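Local atomic coordinates of afamin (Homo sapiens, PDB entry 6FAK), a protein that carries hydrophobic molecules in body fluids, keeping lipidated Wnt proteins soluble and active and binding vitamin E. Residues 216-221 with 239-244; 222-227 with 344-349; 350-355 with 381-386; 441-444 with 448-451. All coordinates share one frame; numbering follows the deposited sequence. Where two conformers were deposited one is given.

Interaction 1. Residues 216-221 with 239-244; sequences FIYIAI and EDVSSN
A CH-pi contact between Y218 and V241 joins helix 216-225 to helix 231-250 in the second albumin domain. V241 CG1 lies over one face of the tyrosine ring, 4.2 Å from the ring centroid and 20° off its normal. The methyl is displaced toward the rim, where Y218 CG is the nearest ring atom at 3.9 Å. A chi1 of 178° at V241 turns this branch away from the backbone N and out over the ring. The tyrosine is less relaxed: chi1 of -33° is turned well away from a staggered value, and Y218 CE2 lies 3.5 Å from S242 CA, in an oblique approach.

Both helices belong to the region 194-298 that forms the binding pocket for hydrophobic ligands, within the predominantly helical albumin fold. The ring of Y245 meets that of Y218 with the two planes nearly parallel, V202 of helix 177-209 also touches Y218, and V241 packs in addition on V263 of helix 253-268.

Beyond the apolar part a water continues the contact. It stands 3.0 Å from Y218 OH and donates to S242 O at 2.8 Å. It also bonds S242 OG in the conformer given, though the serine has a second conformer and this last link is less certain.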
loop_
_atom_site.group_PDB
_atom_site.type_symbol
_atom_site.label_atom_id
_atom_site.label_comp_id
_atom_site.label_asym_id
_atom_site.label_seq_id
_atom_site.Cartn_x
_atom_site.Cartn_y
_atom_site.Cartn_z
ATOM N N PHE A 216 9.500 9.290 11.922
ATOM C CA PHE A 216 9.317 8.383 13.058
ATOM C C PHE A 216 8.971 6.936 12.661
ATOM O O PHE A 216 9.419 5.971 13.312
ATOM C CB PHE A 216 8.393 8.991 14.114
ATOM C CG PHE A 216 9.094 10.015 14.948
ATOM C CD1 PHE A 216 9.392 11.289 14.428
ATOM C CD2 PHE A 216 9.567 9.703 16.202
ATOM C CE1 PHE A 216 10.080 12.241 15.191
ATOM C CE2 PHE A 216 10.275 10.643 16.961
ATOM C CZ PHE A 216 10.552 11.893 16.466
ATOM N N ILE A 217 8.264 6.807 11.543
ATOM C CA ILE A 217 8.001 5.508 10.958
ATOM C C ILE A 217 9.304 4.779 10.642
ATOM O O ILE A 217 9.405 3.615 10.925
ATOM C CB ILE A 217 7.161 5.588 9.645
ATOM C CG1 ILE A 217 5.765 6.076 9.946
ATOM C CG2 ILE A 217 7.087 4.219 8.934
ATOM C CD1 ILE A 217 4.957 6.310 8.682
ATOM N N TYR A 218 10.276 5.466 10.036
ATOM C CA TYR A 218 11.513 4.837 9.611
ATOM C C TYR A 218 12.390 4.533 10.821
ATOM O O TYR A 218 13.129 3.533 10.850
ATOM C CB TYR A 218 12.293 5.680 8.549
ATOM C CG TYR A 218 11.480 6.511 7.544
ATOM C CD1 TYR A 218 10.453 5.928 6.783
ATOM C CD2 TYR A 218 11.793 7.857 7.297
ATOM C CE1 TYR A 218 9.711 6.700 5.869
ATOM C CE2 TYR A 218 11.095 8.614 6.358
ATOM C CZ TYR A 218 10.035 8.045 5.651
ATOM O OH TYR A 218 9.302 8.827 4.763
ATOM N N ILE A 219 12.356 5.398 11.829
ATOM C CA ILE A 219 13.112 5.110 13.056
ATOM C C ILE A 219 12.567 3.838 13.652
ATOM O O ILE A 219 13.338 2.932 14.047
ATOM C CB ILE A 219 13.055 6.253 14.103
ATOM C CG1 ILE A 219 13.760 7.525 13.603
ATOM C CG2 ILE A 219 13.697 5.780 15.426
ATOM C CD1 ILE A 219 13.342 8.797 14.336
ATOM N N ALA A 220 11.237 3.743 13.727
ATOM C CA ALA A 220 10.644 2.564 14.368
ATOM C C ALA A 220 10.963 1.283 13.601
ATOM O O ALA A 220 11.368 0.345 14.213
ATOM C CB ALA A 220 9.144 2.711 14.575
ATOM N N ILE A 221 10.814 1.276 12.262
ATOM C CA ILE A 221 11.044 0.079 11.440
ATOM C C ILE A 221 12.519 -0.329 11.438
ATOM O O ILE A 221 12.852 -1.526 11.592
ATOM C CB ILE A 221 10.617 0.291 9.964
ATOM C CG1 ILE A 221 9.091 0.381 9.845
ATOM C CG2 ILE A 221 11.106 -0.863 9.057
ATOM C CD1 ILE A 221 8.626 0.950 8.505
ATOM N N GLU A 239 17.988 9.523 7.566
ATOM C CA GLU A 239 18.116 10.630 6.602
ATOM C C GLU A 239 18.141 10.171 5.141
ATOM O O GLU A 239 17.430 10.759 4.304
ATOM C CB GLU A 239 19.354 11.507 6.894
ATOM C CG GLU A 239 19.211 12.316 8.162
ATOM C CD GLU A 239 18.687 13.712 7.898
ATOM O OE1 GLU A 239 17.861 13.906 6.968
ATOM O OE2 GLU A 239 19.123 14.640 8.608
ATOM N N ASP A 240 18.898 9.110 4.858
ATOM C CA ASP A 240 18.928 8.513 3.536
ATOM C C ASP A 240 17.566 7.915 3.132
ATOM O O ASP A 240 17.101 8.131 1.986
ATOM C CB ASP A 240 20.023 7.452 3.412
ATOM C CG ASP A 240 21.460 8.028 3.403
ATOM O OD1 ASP A 240 21.682 9.251 3.286
ATOM O OD2 ASP A 240 22.406 7.213 3.530
ATOM N N VAL A 241 16.920 7.199 4.057
ATOM C CA VAL A 241 15.620 6.644 3.794
ATOM C C VAL A 241 14.565 7.727 3.525
ATOM O O VAL A 241 13.770 7.567 2.579
ATOM C CB VAL A 241 15.162 5.696 4.918
ATOM C CG1 VAL A 241 13.783 5.184 4.643
ATOM C CG2 VAL A 241 16.080 4.503 5.013
ATOM N N SER A 242 14.545 8.789 4.335
ATOM C CA SER A 242 13.582 9.860 4.154
ATOM C C SER A 242 13.730 10.545 2.769
ATOM O O SER A 242 12.733 10.751 2.073
ATOM C CB SER A 242 13.644 10.861 5.304
ATOM O OG SER A 242 12.805 11.956 5.068
ATOM N N SER A 243 14.962 10.859 2.371
ATOM C CA SER A 243 15.244 11.343 1.003
ATOM C C SER A 243 14.770 10.371 -0.062
ATOM O O SER A 243 14.170 10.787 -1.041
ATOM C CB SER A 243 16.778 11.638 0.820
ATOM O OG SER A 243 17.058 12.740 1.652
ATOM N N ASN A 244 15.010 9.080 0.146
ATOM C CA ASN A 244 14.558 8.034 -0.733
ATOM C C ASN A 244 13.035 8.059 -0.913
ATOM O O ASN A 244 12.546 8.035 -2.057
ATOM C CB ASN A 244 15.025 6.684 -0.166
ATOM C CG ASN A 244 14.913 5.537 -1.135
ATOM O OD1 ASN A 244 14.558 5.691 -2.315
ATOM N ND2 ASN A 244 15.291 4.353 -0.641
HETATM O O HOH W 1 10.484 11.356 3.658
#

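Interaction 2. Residues 222-227 with 344-349; sequences LSQKFP and LSIPEL
The carbonyl oxygen L344 O is gripped by two donors: the side-chain amide of Q224 and a water. Q224 NE2 donates to L344 O at 2.8 Å with an N-H...O angle of 164°. The acceptor lies in the plane of the glutamine amide, whereas seen from the carbonyl the donor is tilted 20° out of its plane. The water gives one proton to L344 O at 2.9 Å and the other to Q224 OE1 at 2.7 Å, so that it bridges the two segments alongside the direct bond. NE2 has a further acceptor in H341 O, which helps to fix the rotation of the amide. Q224 spans the gap because its chain runs extended beyond CG, after a first torsion of -98° that departs from a staggered value.

Apolar tips pack against this polar group. I346 CD1 approaches Q224 OE1 to 3.4 Å, and L349 CD1 comes within 3.7 Å of Q224 NE2. A leucine in place of Q224 would probably leave L344 O and H341 O without their amide donor and the bridging water without one of its acceptors.

Next to L344, S345 is the N-cap of helix 346-363, its OG accepting from E348 N at 3.0 Å. Q224 thus ties the end of helix 216-225, part of the hydrophobic-ligand pocket region, to the residue preceding a serine-capped helix start.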
loop_
_atom_site.group_PDB
_atom_site.type_symbol
_atom_site.label_atom_id
_atom_site.label_comp_id
_atom_site.label_asym_id
_atom_site.label_seq_id
_atom_site.Cartn_x
_atom_site.Cartn_y
_atom_site.Cartn_z
ATOM N N LEU A 222 13.404 0.642 11.187
ATOM C CA LEU A 222 14.856 0.336 11.165
ATOM C C LEU A 222 15.426 -0.143 12.529
ATOM O O LEU A 222 16.350 -0.996 12.604
ATOM C CB LEU A 222 15.603 1.520 10.591
ATOM C CG LEU A 222 15.264 1.933 9.143
ATOM C CD1 LEU A 222 15.907 3.235 8.752
ATOM C CD2 LEU A 222 15.738 0.830 8.189
ATOM N N SER A 223 14.914 0.439 13.611
ATOM C CA SER A 223 15.343 0.046 14.962
ATOM C C SER A 223 14.871 -1.371 15.318
ATOM O O SER A 223 15.591 -2.126 15.959
ATOM C CB SER A 223 14.865 1.067 16.022
ATOM O OG SER A 223 15.293 2.398 15.760
ATOM N N GLN A 224 13.670 -1.746 14.883
ATOM C CA GLN A 224 13.200 -3.141 15.021
ATOM C C GLN A 224 14.005 -4.120 14.198
ATOM O O GLN A 224 14.327 -5.206 14.670
ATOM C CB GLN A 224 11.731 -3.304 14.602
ATOM C CG GLN A 224 10.784 -3.289 15.743
ATOM C CD GLN A 224 9.345 -3.570 15.339
ATOM O OE1 GLN A 224 8.969 -3.550 14.152
ATOM N NE2 GLN A 224 8.528 -3.790 16.335
ATOM N N LYS A 225 14.287 -3.745 12.959
ATOM C CA LYS A 225 14.997 -4.610 12.033
ATOM C C LYS A 225 16.481 -4.763 12.360
ATOM O O LYS A 225 17.040 -5.855 12.193
ATOM C CB LYS A 225 14.840 -4.066 10.612
ATOM C CG LYS A 225 15.336 -5.019 9.536
ATOM C CD LYS A 225 15.195 -4.371 8.172
ATOM C CE LYS A 225 15.529 -5.327 7.028
ATOM N NZ LYS A 225 14.272 -5.945 6.511
ATOM N N PHE A 226 17.117 -3.679 12.806
ATOM C CA PHE A 226 18.561 -3.667 13.095
ATOM C C PHE A 226 18.770 -3.243 14.536
ATOM O O PHE A 226 19.314 -2.181 14.803
ATOM C CB PHE A 226 19.293 -2.695 12.162
ATOM C CG PHE A 226 19.058 -2.957 10.698
ATOM C CD1 PHE A 226 19.303 -4.210 10.153
ATOM C CD2 PHE A 226 18.636 -1.942 9.855
ATOM C CE1 PHE A 226 19.089 -4.465 8.812
ATOM C CE2 PHE A 226 18.419 -2.180 8.506
ATOM C CZ PHE A 226 18.646 -3.455 7.980
ATOM N N PRO A 227 18.369 -4.084 15.485
ATOM C CA PRO A 227 18.383 -3.637 16.866
ATOM C C PRO A 227 19.782 -3.479 17.466
ATOM O O PRO A 227 19.892 -2.892 18.530
ATOM C CB PRO A 227 17.615 -4.726 17.591
ATOM C CG PRO A 227 17.775 -5.933 16.754
ATOM C CD PRO A 227 17.778 -5.428 15.357
ATOM N N LEU A 344 5.835 -5.591 18.735
ATOM C CA LEU A 344 4.838 -4.520 18.536
ATOM C C LEU A 344 4.757 -4.094 17.088
ATOM O O LEU A 344 5.766 -4.138 16.340
ATOM C CB LEU A 344 5.124 -3.297 19.421
ATOM C CG LEU A 344 5.116 -3.547 20.936
ATOM C CD1 LEU A 344 5.333 -2.284 21.742
ATOM C CD2 LEU A 344 3.865 -4.271 21.406
ATOM N N SER A 345 3.561 -3.692 16.682
ATOM C CA SER A 345 3.351 -3.111 15.366
ATOM C C SER A 345 3.935 -1.698 15.279
ATOM O O SER A 345 4.145 -1.050 16.265
ATOM C CB SER A 345 1.866 -3.067 15.044
ATOM O OG SER A 345 1.194 -2.063 15.767
ATOM N N ILE A 346 4.164 -1.246 14.062
ATOM C CA ILE A 346 4.627 0.103 13.839
ATOM C C ILE A 346 3.613 1.137 14.340
ATOM O O ILE A 346 4.023 2.043 15.048
ATOM C CB ILE A 346 5.085 0.343 12.374
ATOM C CG1 ILE A 346 6.147 -0.692 11.925
ATOM C CG2 ILE A 346 5.640 1.741 12.207
ATOM C CD1 ILE A 346 7.393 -0.803 12.791
ATOM N N PRO A 347 2.297 0.994 14.029
ATOM C CA PRO A 347 1.301 1.935 14.584
ATOM C C PRO A 347 1.238 1.952 16.140
ATOM O O PRO A 347 1.129 3.018 16.739
ATOM C CB PRO A 347 -0.035 1.466 13.960
ATOM C CG PRO A 347 0.328 0.683 12.784
ATOM C CD PRO A 347 1.720 0.135 12.981
ATOM N N GLU A 348 1.412 0.764 16.768
ATOM C CA GLU A 348 1.450 0.663 18.210
ATOM C C GLU A 348 2.668 1.435 18.758
ATOM O O GLU A 348 2.537 2.156 19.694
ATOM C CB GLU A 348 1.447 -0.784 18.726
ATOM C CG GLU A 348 1.328 -0.837 20.274
ATOM C CD GLU A 348 -0.008 -0.273 20.809
ATOM O OE1 GLU A 348 -1.034 -0.310 20.083
ATOM O OE2 GLU A 348 -0.056 0.155 21.987
ATOM N N LEU A 349 3.828 1.283 18.142
ATOM C CA LEU A 349 5.011 2.036 18.593
ATOM C C LEU A 349 4.795 3.547 18.478
ATOM O O LEU A 349 5.169 4.263 19.349
ATOM C CB LEU A 349 6.226 1.648 17.808
ATOM C CG LEU A 349 6.687 0.211 18.042
ATOM C CD1 LEU A 349 7.650 -0.214 16.974
ATOM C CD2 LEU A 349 7.284 0.046 19.426
HETATM O O HOH W 2 6.437 -4.253 13.524
#

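Interaction 3. Residues 350-355 with 381-386; sequences LRIVQI and NETTEK. With NAG (2-acetamido-2-deoxy-beta-D-glucopyranose), chain D.
Apolar contact is carried first by I355 and T383, which reach toward each other tip to tip, I355 CD1 lying 3.6 Å from T383 CG2. With OG1 anti to N (chi1 177°), the T383 methyl takes the position from which it meets I355 CD1. One turn earlier, I352 CD1 passes across T384 and comes 3.5 Å from T384 OG1. These side chains meet between two roughly antiparallel helices, whose local axes are 10.4 Å apart at an angle of 151°.

Hydrogen bonding of the buried T384 hydroxyl is turned to other partners, E348 OE2 and F380 O, so I352 merely packs on it. R351 forms salt bridges to E348 on its own helix and to D451 of helix 446-462.

Covalent and polar contacts with the glycan occupy the other side of helix 376-417. N381 ND2 is bonded to C1 of the N-acetylglucosamine at 1.5 Å. The sugar N2 donates to E385 OE2 at 2.8 Å, with an N-H...O angle of 167°, the glutamate chain bending at chi2 to meet it. T384 CG2 touches the acetamide methyl C8 at 3.4 Å. An alanine at E385 would probably leave the sugar N2 without this acceptor and the glycan freer to turn about its asparagine link.

Residues N381, E382 and T383 form the Asn-X-Thr sequon of an N-linked glycosylation site, set here on a helix whose sequon threonine packs on the protein while its asparagine carries the sugar.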
loop_
_atom_site.group_PDB
_atom_site.type_symbol
_atom_site.label_atom_id
_atom_site.label_comp_id
_atom_site.label_asym_id
_atom_site.label_seq_id
_atom_site.Cartn_x
_atom_site.Cartn_y
_atom_site.Cartn_z
ATOM N N LEU A 350 4.180 3.999 17.383
ATOM C CA LEU A 350 3.923 5.423 17.221
ATOM C C LEU A 350 2.870 5.945 18.179
ATOM O O LEU A 350 2.978 7.080 18.592
ATOM C CB LEU A 350 3.516 5.754 15.777
ATOM C CG LEU A 350 4.581 5.266 14.778
ATOM C CD1 LEU A 350 4.042 5.478 13.366
ATOM C CD2 LEU A 350 5.906 5.941 14.981
ATOM N N ARG A 351 1.843 5.135 18.528
ATOM C CA ARG A 351 0.927 5.511 19.572
ATOM C C ARG A 351 1.662 5.717 20.938
ATOM O O ARG A 351 1.403 6.697 21.645
ATOM C CB ARG A 351 -0.243 4.501 19.710
ATOM C CG ARG A 351 -1.207 4.560 18.522
ATOM C CD ARG A 351 -2.412 3.699 18.803
ATOM N NE ARG A 351 -2.128 2.284 18.638
ATOM C CZ ARG A 351 -2.253 1.561 17.532
ATOM N NH1 ARG A 351 -2.552 2.126 16.377
ATOM N NH2 ARG A 351 -2.026 0.262 17.571
ATOM N N ILE A 352 2.565 4.799 21.245
ATOM C CA ILE A 352 3.380 4.869 22.445
ATOM C C ILE A 352 4.245 6.141 22.471
ATOM O O ILE A 352 4.330 6.824 23.509
ATOM C CB ILE A 352 4.180 3.537 22.664
ATOM C CG1 ILE A 352 3.157 2.471 23.078
ATOM C CG2 ILE A 352 5.285 3.697 23.723
ATOM C CD1 ILE A 352 3.670 1.067 22.990
ATOM N N VAL A 353 4.828 6.492 21.333
ATOM C CA VAL A 353 5.628 7.708 21.261
ATOM C C VAL A 353 4.749 8.929 21.567
ATOM O O VAL A 353 5.158 9.810 22.357
ATOM C CB VAL A 353 6.358 7.871 19.918
ATOM C CG1 VAL A 353 7.082 9.210 19.874
ATOM C CG2 VAL A 353 7.366 6.737 19.660
ATOM N N GLN A 354 3.549 8.979 20.988
ATOM C CA GLN A 354 2.649 10.099 21.232
ATOM C C GLN A 354 2.192 10.203 22.674
ATOM O O GLN A 354 2.090 11.312 23.245
ATOM C CB GLN A 354 1.415 9.986 20.328
ATOM C CG GLN A 354 0.461 11.160 20.428
ATOM C CD GLN A 354 1.130 12.443 19.949
ATOM O OE1 GLN A 354 1.670 12.478 18.831
ATOM N NE2 GLN A 354 1.156 13.470 20.804
ATOM N N ILE A 355 1.827 9.063 23.238
ATOM C CA ILE A 355 1.456 8.999 24.657
ATOM C C ILE A 355 2.590 9.490 25.553
ATOM O O ILE A 355 2.335 10.210 26.502
ATOM C CB ILE A 355 0.997 7.615 25.036
ATOM C CG1 ILE A 355 -0.397 7.425 24.432
ATOM C CG2 ILE A 355 0.927 7.409 26.548
ATOM C CD1 ILE A 355 -0.795 5.983 24.388
ATOM N N ASN A 381 1.468 0.212 28.863
ATOM C CA ASN A 381 0.856 -1.095 29.144
ATOM C C ASN A 381 -0.648 -1.107 28.915
ATOM O O ASN A 381 -1.153 -2.002 28.243
ATOM C CB ASN A 381 1.223 -1.537 30.563
ATOM C CG ASN A 381 0.705 -2.932 30.902
ATOM O OD1 ASN A 381 -0.480 -3.101 31.254
ATOM N ND2 ASN A 381 1.598 -3.950 30.805
ATOM N N GLU A 382 -1.353 -0.092 29.426
ATOM C CA GLU A 382 -2.816 -0.006 29.200
ATOM C C GLU A 382 -3.186 0.161 27.713
ATOM O O GLU A 382 -4.086 -0.551 27.170
ATOM C CB GLU A 382 -3.424 1.110 30.058
ATOM C CG GLU A 382 -4.869 1.469 29.748
ATOM C CD GLU A 382 -5.393 2.558 30.657
ATOM O OE1 GLU A 382 -5.852 3.578 30.099
ATOM O OE2 GLU A 382 -5.322 2.420 31.912
ATOM N N THR A 383 -2.482 1.050 27.013
ATOM C CA THR A 383 -2.836 1.263 25.617
ATOM C C THR A 383 -2.552 0.005 24.789
ATOM O O THR A 383 -3.358 -0.391 23.972
ATOM C CB THR A 383 -2.189 2.518 25.008
ATOM O OG1 THR A 383 -2.547 2.605 23.631
ATOM C CG2 THR A 383 -0.734 2.480 25.078
ATOM N N THR A 384 -1.437 -0.662 25.061
ATOM C CA THR A 384 -1.077 -1.860 24.316
ATOM C C THR A 384 -2.021 -3.051 24.610
ATOM O O THR A 384 -2.386 -3.811 23.696
ATOM C CB THR A 384 0.365 -2.220 24.582
ATOM O OG1 THR A 384 1.181 -1.096 24.218
ATOM C CG2 THR A 384 0.764 -3.438 23.762
ATOM N N GLU A 385 -2.403 -3.216 25.878
ATOM C CA GLU A 385 -3.407 -4.215 26.233
ATOM C C GLU A 385 -4.696 -4.028 25.501
ATOM O O GLU A 385 -5.283 -4.999 25.097
ATOM C CB GLU A 385 -3.702 -4.180 27.740
ATOM C CG GLU A 385 -2.616 -4.818 28.560
ATOM C CD GLU A 385 -2.626 -6.329 28.479
ATOM O OE1 GLU A 385 -3.703 -6.907 28.227
ATOM O OE2 GLU A 385 -1.549 -6.921 28.713
ATOM N N LYS A 386 -5.181 -2.792 25.383
ATOM C CA LYS A 386 -6.380 -2.509 24.614
ATOM C C LYS A 386 -6.215 -2.932 23.159
ATOM O O LYS A 386 -7.104 -3.549 22.601
ATOM C CB LYS A 386 -6.787 -1.036 24.690
ATOM C CG LYS A 386 -7.317 -0.627 26.065
ATOM C CD LYS A 386 -7.509 0.878 26.233
ATOM C CE LYS A 386 -7.931 1.216 27.659
ATOM N NZ LYS A 386 -8.938 2.305 27.706
HETATM C C1 NAG D . 1.240 -5.329 31.138
HETATM C C2 NAG D . 1.780 -6.335 30.121
HETATM C C3 NAG D . 1.587 -7.772 30.588
HETATM C C4 NAG D . 2.043 -7.960 32.028
HETATM C C5 NAG D . 1.438 -6.885 32.929
HETATM C C6 NAG D . 1.907 -7.031 34.377
HETATM C C7 NAG D . 1.688 -5.519 27.829
HETATM C C8 NAG D . 0.877 -5.435 26.573
HETATM N N2 NAG D . 1.116 -6.166 28.841
HETATM O O3 NAG D . 2.322 -8.648 29.731
HETATM O O4 NAG D . 1.645 -9.260 32.478
HETATM O O5 NAG D . 1.795 -5.591 32.431
HETATM O O6 NAG D . 3.313 -6.768 34.474
HETATM O O7 NAG D . 2.799 -5.023 27.912
#

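Interaction 4. Residues 441-444 with 448-451; sequences CTLS and ACVD
C441 and V450 make the enclosed half of this contact, with C441 SG 4.4 Å from V450 CG2. Both residues are buried. V450 is packed further by V391 and C395 of helix 376-417 and by F437 and C440 of helix 423-440, while the sulfur of C441 is tied to C395 in a disulfide and its side chain also touches F398. The cross-link probably restrains C441, the first residue after helix 423-440 to leave helical geometry.

The outer half faces solvent: L443 is exposed, although its CD1 comes to 4.2 Å from C449 SG, slightly nearer than the inner pair. The first torsion of C449 (chi1 -177°) sends SG to where L443 CD1 meets it, and the sulfur is bound to C440 in a second disulfide. Between the two halves T442 has left-handed backbone angles, in the loop that leads from helix 423-440 to helix 446-462, and its N is bonded to E446 OE2. C449 also lines a pocket occupied by a polyether, probably from the crystallisation liquor.

Adjacent cysteines C440 and C441, each paired with a different helix, form the double disulfide that is a hallmark of the albumin family, here in the third albumin domain.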
loop_
_atom_site.group_PDB
_atom_site.type_symbol
_atom_site.label_atom_id
_atom_site.label_comp_id
_atom_site.label_asym_id
_atom_site.label_seq_id
_atom_site.Cartn_x
_atom_site.Cartn_y
_atom_site.Cartn_z
ATOM N N CYS A 441 -3.141 -14.473 11.624
ATOM C CA CYS A 441 -3.787 -14.986 12.835
ATOM C C CYS A 441 -3.098 -16.315 13.180
ATOM O O CYS A 441 -2.697 -17.049 12.294
ATOM C CB CYS A 441 -5.312 -15.070 12.749
ATOM S SG CYS A 441 -6.207 -13.473 12.832
ATOM N N THR A 442 -2.835 -16.519 14.471
ATOM C CA THR A 442 -2.089 -17.692 15.026
ATOM C C THR A 442 -0.559 -17.676 14.935
ATOM O O THR A 442 0.106 -18.540 15.554
ATOM C CB THR A 442 -2.590 -19.075 14.516
ATOM O OG1 THR A 442 -2.154 -19.294 13.163
ATOM C CG2 THR A 442 -4.093 -19.155 14.621
ATOM N N LEU A 443 0.026 -16.733 14.202
ATOM C CA LEU A 443 1.490 -16.611 14.191
ATOM C C LEU A 443 1.981 -16.200 15.581
ATOM O O LEU A 443 1.194 -15.732 16.395
ATOM C CB LEU A 443 1.968 -15.577 13.157
ATOM C CG LEU A 443 1.584 -15.808 11.695
ATOM C CD1 LEU A 443 2.222 -14.712 10.855
ATOM C CD2 LEU A 443 1.982 -17.206 11.235
ATOM N N SER A 444 3.266 -16.401 15.867
ATOM C CA SER A 444 3.834 -15.946 17.143
ATOM C C SER A 444 3.781 -14.399 17.287
ATOM O O SER A 444 3.529 -13.892 18.361
ATOM C CB SER A 444 5.272 -16.444 17.318
ATOM O OG SER A 444 6.113 -15.844 16.364
ATOM N N ALA A 448 1.684 -7.905 16.028
ATOM C CA ALA A 448 2.411 -7.002 15.149
ATOM C C ALA A 448 1.961 -7.146 13.675
ATOM O O ALA A 448 1.688 -6.148 12.966
ATOM C CB ALA A 448 3.919 -7.201 15.267
ATOM N N CYS A 449 1.852 -8.384 13.241
ATOM C CA CYS A 449 1.481 -8.685 11.858
ATOM C C CYS A 449 0.091 -8.116 11.491
ATOM O O CYS A 449 -0.058 -7.389 10.506
ATOM C CB CYS A 449 1.568 -10.205 11.633
ATOM S SG CYS A 449 1.225 -10.761 9.946
ATOM N N VAL A 450 -0.919 -8.436 12.311
ATOM C CA VAL A 450 -2.273 -8.000 12.072
ATOM C C VAL A 450 -2.380 -6.456 12.099
ATOM O O VAL A 450 -3.006 -5.850 11.215
ATOM C CB VAL A 450 -3.240 -8.582 13.124
ATOM C CG1 VAL A 450 -4.627 -7.951 13.030
ATOM C CG2 VAL A 450 -3.354 -10.096 12.968
ATOM N N ASP A 451 -1.801 -5.821 13.105
ATOM C CA ASP A 451 -2.000 -4.379 13.243
ATOM C C ASP A 451 -1.250 -3.652 12.116
ATOM O O ASP A 451 -1.763 -2.678 11.589
ATOM C CB ASP A 451 -1.618 -3.918 14.646
ATOM C CG ASP A 451 -2.108 -2.500 14.984
ATOM O OD1 ASP A 451 -3.271 -2.129 14.726
ATOM O OD2 ASP A 451 -1.322 -1.702 15.510
#

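The four contacts lie in the second and third albumin domains. Interactions 1 and 2 share helix 216-225, with centres about 12 Å apart, and their segments alternate along the chain; I221 packs on I346 and A220 on L349 between them. Interactions 3 and 4 follow in series. Helix 346-363 passes from interaction 2 to interaction 3, centres about 14 Å apart, where E348 meets T384. Interaction 4 comes last in sequence, yet D451 reaches back to S345 of interaction 2 and R351 of interaction 3, a polar node between the two domains. Interactions 1 and 4 do not touch. Helix 346-363 thus connects the ligand-pocket region to the third domain.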